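Local coordinates for phage-like element PBSX protein XepA (Bacillus subtilis, PDB 6IA5) that is of unknown function and does not seem to take part in host cell lysis, though it is encoded with a prophage lytic cassette and assembles as a pentamer, at residues E[84-89]-E[94-99]; E[251-254]-E[258-261]. One frame throughout, in Å; residues are numbered along the deposited sequence. Where two conformers were deposited one is given.

Contact 1 of 2, residues E[84-89]-E[94-99]; sequences IEESDN and TTTAAV. With ACT (acetate ion), chain B.
Backbone hydrogen bonds tie Glu86 to Thr94 and Ile84 to Ala97. Glu86 N gives to Thr94 O at 2.9 Å, and Thr94 N returns a bond to Glu86 O. Ile84 N reaches Ala97 O at 2.9 Å. Ile84 O is gripped twice, by Thr96 N at 2.7 Å and by Ala97 N at 3.2 Å, both lying in its carbonyl plane.

This doubled grip is a classic beta bulge, in which Thr96 and Ala97 face Ile84. It lies in the antiparallel hairpin of strands 80-87 and 94-101, the latter an outermost strand of its four-stranded sheet within the chain, and the chain turns a corner at Thr96.

Two threonine hydroxyls donate to glutamate carboxylates. Thr95 OG1 gives to the anti lone pair of Glu85 OE2 at 2.8 Å, across the non-hydrogen-bonded pair. Both Glu85 oxygens also take part in salt bridges, with Arg120 and Arg122, so the buried charge is probably well compensated. On Glu86's side of the sheet, Thr96 OG1 gives to Glu86 OE2 at 2.8 Å, on the anti side but 26° out of the carboxylate plane. With CG beside its own N (chi1 -68°) and the chain extended beyond it, Glu86 spans the distance to Thr96, while its OE1 accepts from Ser115 N and Lys116 N. Threonine suits the exposed positions 95 and 96: its hydroxyl sits close to the backbone, where the longer glutamate can reach it.

Apolar contact is slight: Ile84 CB and Ala97 CB stand 4.3 Å apart, the small alanine fitting beside a branched residue. Past the strand, an acetate, probably from the crystallisation liquor, takes weak bonds from Asp88 N and is also hydrogen-bonded to Lys116 NZ, and Ser87 OG accepts from Asn89 N in an ST turn.

Contact 2 of 2, residues E[251-254]-E[258-261]; sequences FDIK and EIIM
The end of strand 247-252, with Ile253 just past it, faces strand 258-267 across the interior of the curled antiparallel sheet in the later part of the chain. In this sheet 247-252 pairs with 200-207 and 225-232, and 258-267 pairs with 193-194 and 211-219. The end of one strand and the residue after it thus meet the other strand through buried apolar side chains, and the nearest CA atoms, those of Ile253 and Ile259, are 7.9 Å apart.

Phe251 and Met261 approach from opposite directions. The methyl CE of Met261 sits over one face of the phenyl ring, 4.0 Å from its centroid and 29° off the ring normal, a CH-pi contact displaced toward the outer end of the ring, where CE lies 3.6 Å from CZ. The sulfur SD stands obliquely, 5.1 Å from the centroid, and adds a Met-aromatic contact. Bends at chi2 (-78°) and chi3 carry the methyl back over the ring, and an unbranched thioether is well suited to such a fold. Phe216 also meets the Phe251 ring, edge-to-face.

Beside this pair, Ile253 and Ile259 touch by their branches. Ile253 CG2 is the branch that packs against Ile259 CD1, at 3.7 Å, and it lies almost as near CG1, so one methyl rests along the end of the other chain. Branched apolar residues suit this buried site: Leu201 touches both isoleucines, and Ile228 touches Phe251 and Ile259. Asp252 OD1 accepts from Lys254 N in an Asx turn, consistent with fixing the turn after the strand.

The packing between the two segments rests on dispersion and CH-pi attraction, while backbone bonds to other strands hold each strand in its sheet.

How the contacts relate
Contact 1 (84-89 with 94-99) and contact 2 (251-254 with 258-261) come in series along the chain, the first closing before the second opens. Their centres lie about 60 Å apart and their nearest atoms about 51 Å, on opposite sides of the chain's centre. They share no sheet: contact 1 joins neighbouring strands of a four-stranded antiparallel sheet in the earlier part of the chain, whereas contact 2 lies in the large curled antiparallel sheet that begins with strand 175-179. The long chain, all strand and loop, is thus built of separate beta regions too distant for the two contacts to touch. Another subunit of the pentamer approaches Asp88 at contact 1 and Lys254 at contact 2.

Contact 1 of 2, residues E[84-89]-E[94-99]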
# COMPACT_ATOMS: atom_id res chain seq x y z
N ILE E 84 3.38 -2.77 -33.23
CA ILE E 84 3.93 -3.98 -32.65
C ILE E 84 2.85 -5.04 -32.80
O ILE E 84 1.72 -4.84 -32.35
CB ILE E 84 4.35 -3.81 -31.17
CG1 ILE E 84 5.41 -2.72 -31.01
CG2 ILE E 84 4.82 -5.15 -30.61
CD1 ILE E 84 5.89 -2.54 -29.55
N GLU E 85 3.22 -6.18 -33.41
CA GLU E 85 2.20 -7.15 -33.76
C GLU E 85 2.63 -8.55 -33.34
O GLU E 85 3.82 -8.83 -33.18
CB GLU E 85 1.94 -7.07 -35.26
CG GLU E 85 1.68 -5.65 -35.71
CD GLU E 85 1.10 -5.52 -37.10
OE1 GLU E 85 1.76 -6.00 -38.05
OE2 GLU E 85 -0.01 -4.98 -37.22
N GLU E 86 1.64 -9.43 -33.19
CA GLU E 86 1.88 -10.78 -32.71
C GLU E 86 1.11 -11.78 -33.57
O GLU E 86 0.08 -11.45 -34.18
CB GLU E 86 1.40 -10.89 -31.27
CG GLU E 86 2.23 -10.08 -30.29
CD GLU E 86 1.80 -10.32 -28.85
OE1 GLU E 86 1.93 -11.51 -28.39
OE2 GLU E 86 1.29 -9.34 -28.23
N SER E 87 1.60 -13.02 -33.59
CA SER E 87 0.99 -14.08 -34.38
C SER E 87 1.30 -15.43 -33.75
O SER E 87 2.43 -15.66 -33.33
CB SER E 87 1.54 -14.04 -35.79
OG SER E 87 1.04 -15.14 -36.55
N ASP E 88 0.30 -16.33 -33.73
CA ASP E 88 0.55 -17.70 -33.31
C ASP E 88 1.02 -18.58 -34.45
O ASP E 88 1.58 -19.65 -34.19
CB ASP E 88 -0.62 -18.27 -32.51
CG ASP E 88 -0.38 -18.08 -31.01
OD1 ASP E 88 0.81 -18.29 -30.58
OD2 ASP E 88 -1.33 -17.69 -30.31
N ASN E 89 0.85 -18.14 -35.71
CA ASN E 89 1.24 -19.01 -36.82
C ASN E 89 2.28 -18.36 -37.73
O ASN E 89 2.64 -18.95 -38.74
CB ASN E 89 0.03 -19.48 -37.63
CG ASN E 89 -0.79 -18.34 -38.17
OD1 ASN E 89 -0.30 -17.22 -38.31
ND2 ASN E 89 -2.06 -18.60 -38.47
N THR E 94 -2.01 -9.94 -35.45
CA THR E 94 -2.85 -8.96 -34.79
C THR E 94 -1.97 -7.85 -34.22
O THR E 94 -0.83 -8.10 -33.86
CB THR E 94 -3.75 -9.63 -33.73
OG1 THR E 94 -2.86 -10.30 -32.84
CG2 THR E 94 -4.71 -10.63 -34.33
N THR E 95 -2.51 -6.63 -34.15
CA THR E 95 -1.78 -5.47 -33.67
C THR E 95 -1.93 -5.38 -32.16
O THR E 95 -3.06 -5.28 -31.67
CB THR E 95 -2.32 -4.17 -34.29
OG1 THR E 95 -2.24 -4.36 -35.70
CG2 THR E 95 -1.48 -2.97 -33.89
N THR E 96 -0.81 -5.35 -31.43
CA THR E 96 -0.89 -5.25 -29.98
C THR E 96 -0.73 -3.79 -29.56
O THR E 96 -1.31 -3.37 -28.57
CB THR E 96 0.19 -6.09 -29.29
OG1 THR E 96 0.09 -7.41 -29.80
CG2 THR E 96 0.08 -6.07 -27.77
N ALA E 97 0.09 -3.04 -30.32
CA ALA E 97 0.30 -1.64 -29.99
C ALA E 97 0.56 -0.87 -31.27
O ALA E 97 1.07 -1.44 -32.22
CB ALA E 97 1.45 -1.46 -29.00
N ALA E 98 0.24 0.43 -31.22
CA ALA E 98 0.44 1.29 -32.38
C ALA E 98 0.75 2.69 -31.86
O ALA E 98 0.07 3.18 -30.96
CB ALA E 98 -0.81 1.30 -33.23
N VAL E 99 1.81 3.31 -32.40
CA VAL E 99 2.18 4.65 -31.99
C VAL E 99 2.42 5.50 -33.23
O VAL E 99 3.09 5.06 -34.16
CB VAL E 99 3.41 4.65 -31.05
CG1 VAL E 99 3.10 4.02 -29.70
CG2 VAL E 99 4.65 4.03 -31.69
C ACT B . -3.18 -15.55 -34.86
O ACT B . -2.47 -16.30 -35.59
OXT ACT B . -2.89 -15.42 -33.67
CH3 ACT B . -4.39 -14.78 -35.35

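Contact 2 of 2, residues E[251-254]-E[258-261]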
# COMPACT_ATOMS: atom_id res chain seq x y z
N PHE E 251 -36.74 0.01 13.13
CA PHE E 251 -36.20 -0.34 14.44
C PHE E 251 -34.74 0.07 14.55
O PHE E 251 -33.97 -0.06 13.59
CB PHE E 251 -36.23 -1.86 14.67
CG PHE E 251 -37.60 -2.47 14.61
CD1 PHE E 251 -38.19 -2.82 13.41
CD2 PHE E 251 -38.32 -2.67 15.79
CE1 PHE E 251 -39.46 -3.38 13.37
CE2 PHE E 251 -39.59 -3.22 15.75
CZ PHE E 251 -40.15 -3.58 14.55
N ASP E 252 -34.36 0.53 15.74
CA ASP E 252 -32.98 0.70 16.13
C ASP E 252 -32.53 -0.60 16.79
O ASP E 252 -33.05 -0.96 17.84
CB ASP E 252 -32.84 1.89 17.08
CG ASP E 252 -31.46 2.06 17.72
OD1 ASP E 252 -30.47 1.40 17.24
OD2 ASP E 252 -31.35 2.86 18.67
N ILE E 253 -31.57 -1.31 16.17
CA ILE E 253 -31.28 -2.65 16.65
C ILE E 253 -29.86 -2.76 17.21
O ILE E 253 -29.41 -3.88 17.50
CB ILE E 253 -31.55 -3.69 15.54
CG1 ILE E 253 -30.68 -3.46 14.30
CG2 ILE E 253 -33.04 -3.75 15.21
CD1 ILE E 253 -30.78 -4.59 13.29
N LYS E 254 -29.16 -1.62 17.33
CA LYS E 254 -27.82 -1.58 17.89
C LYS E 254 -27.80 -2.28 19.24
O LYS E 254 -28.56 -1.95 20.14
CB LYS E 254 -27.33 -0.14 18.09
CG LYS E 254 -26.70 0.54 16.88
CD LYS E 254 -25.99 1.85 17.22
CE LYS E 254 -26.76 2.80 18.12
NZ LYS E 254 -28.08 3.19 17.57
N GLU E 258 -30.08 -10.78 17.99
CA GLU E 258 -31.02 -11.26 17.00
C GLU E 258 -32.33 -10.48 17.09
O GLU E 258 -32.68 -9.98 18.16
CB GLU E 258 -31.38 -12.73 17.24
CG GLU E 258 -30.18 -13.64 17.17
CD GLU E 258 -30.52 -15.10 17.39
OE1 GLU E 258 -30.80 -15.49 18.54
OE2 GLU E 258 -30.54 -15.84 16.40
N ILE E 259 -33.06 -10.47 15.97
CA ILE E 259 -34.38 -9.84 15.91
C ILE E 259 -35.37 -10.89 15.42
O ILE E 259 -35.12 -11.59 14.44
CB ILE E 259 -34.37 -8.58 15.01
CG1 ILE E 259 -33.36 -7.52 15.48
CG2 ILE E 259 -35.78 -8.02 14.85
CD1 ILE E 259 -33.60 -7.01 16.89
N ILE E 260 -36.50 -10.99 16.11
CA ILE E 260 -37.53 -11.95 15.75
C ILE E 260 -38.84 -11.18 15.58
O ILE E 260 -39.19 -10.34 16.42
CB ILE E 260 -37.63 -13.04 16.83
CG1 ILE E 260 -36.37 -13.91 16.85
CG2 ILE E 260 -38.88 -13.87 16.63
CD1 ILE E 260 -36.24 -14.80 18.07
N MET E 261 -39.55 -11.47 14.49
CA MET E 261 -40.87 -10.91 14.24
C MET E 261 -41.86 -12.06 14.30
O MET E 261 -42.07 -12.75 13.30
CB MET E 261 -40.89 -10.29 12.84
CG MET E 261 -39.90 -9.12 12.71
SD MET E 261 -40.63 -7.68 13.51
CE MET E 261 -39.23 -7.06 14.45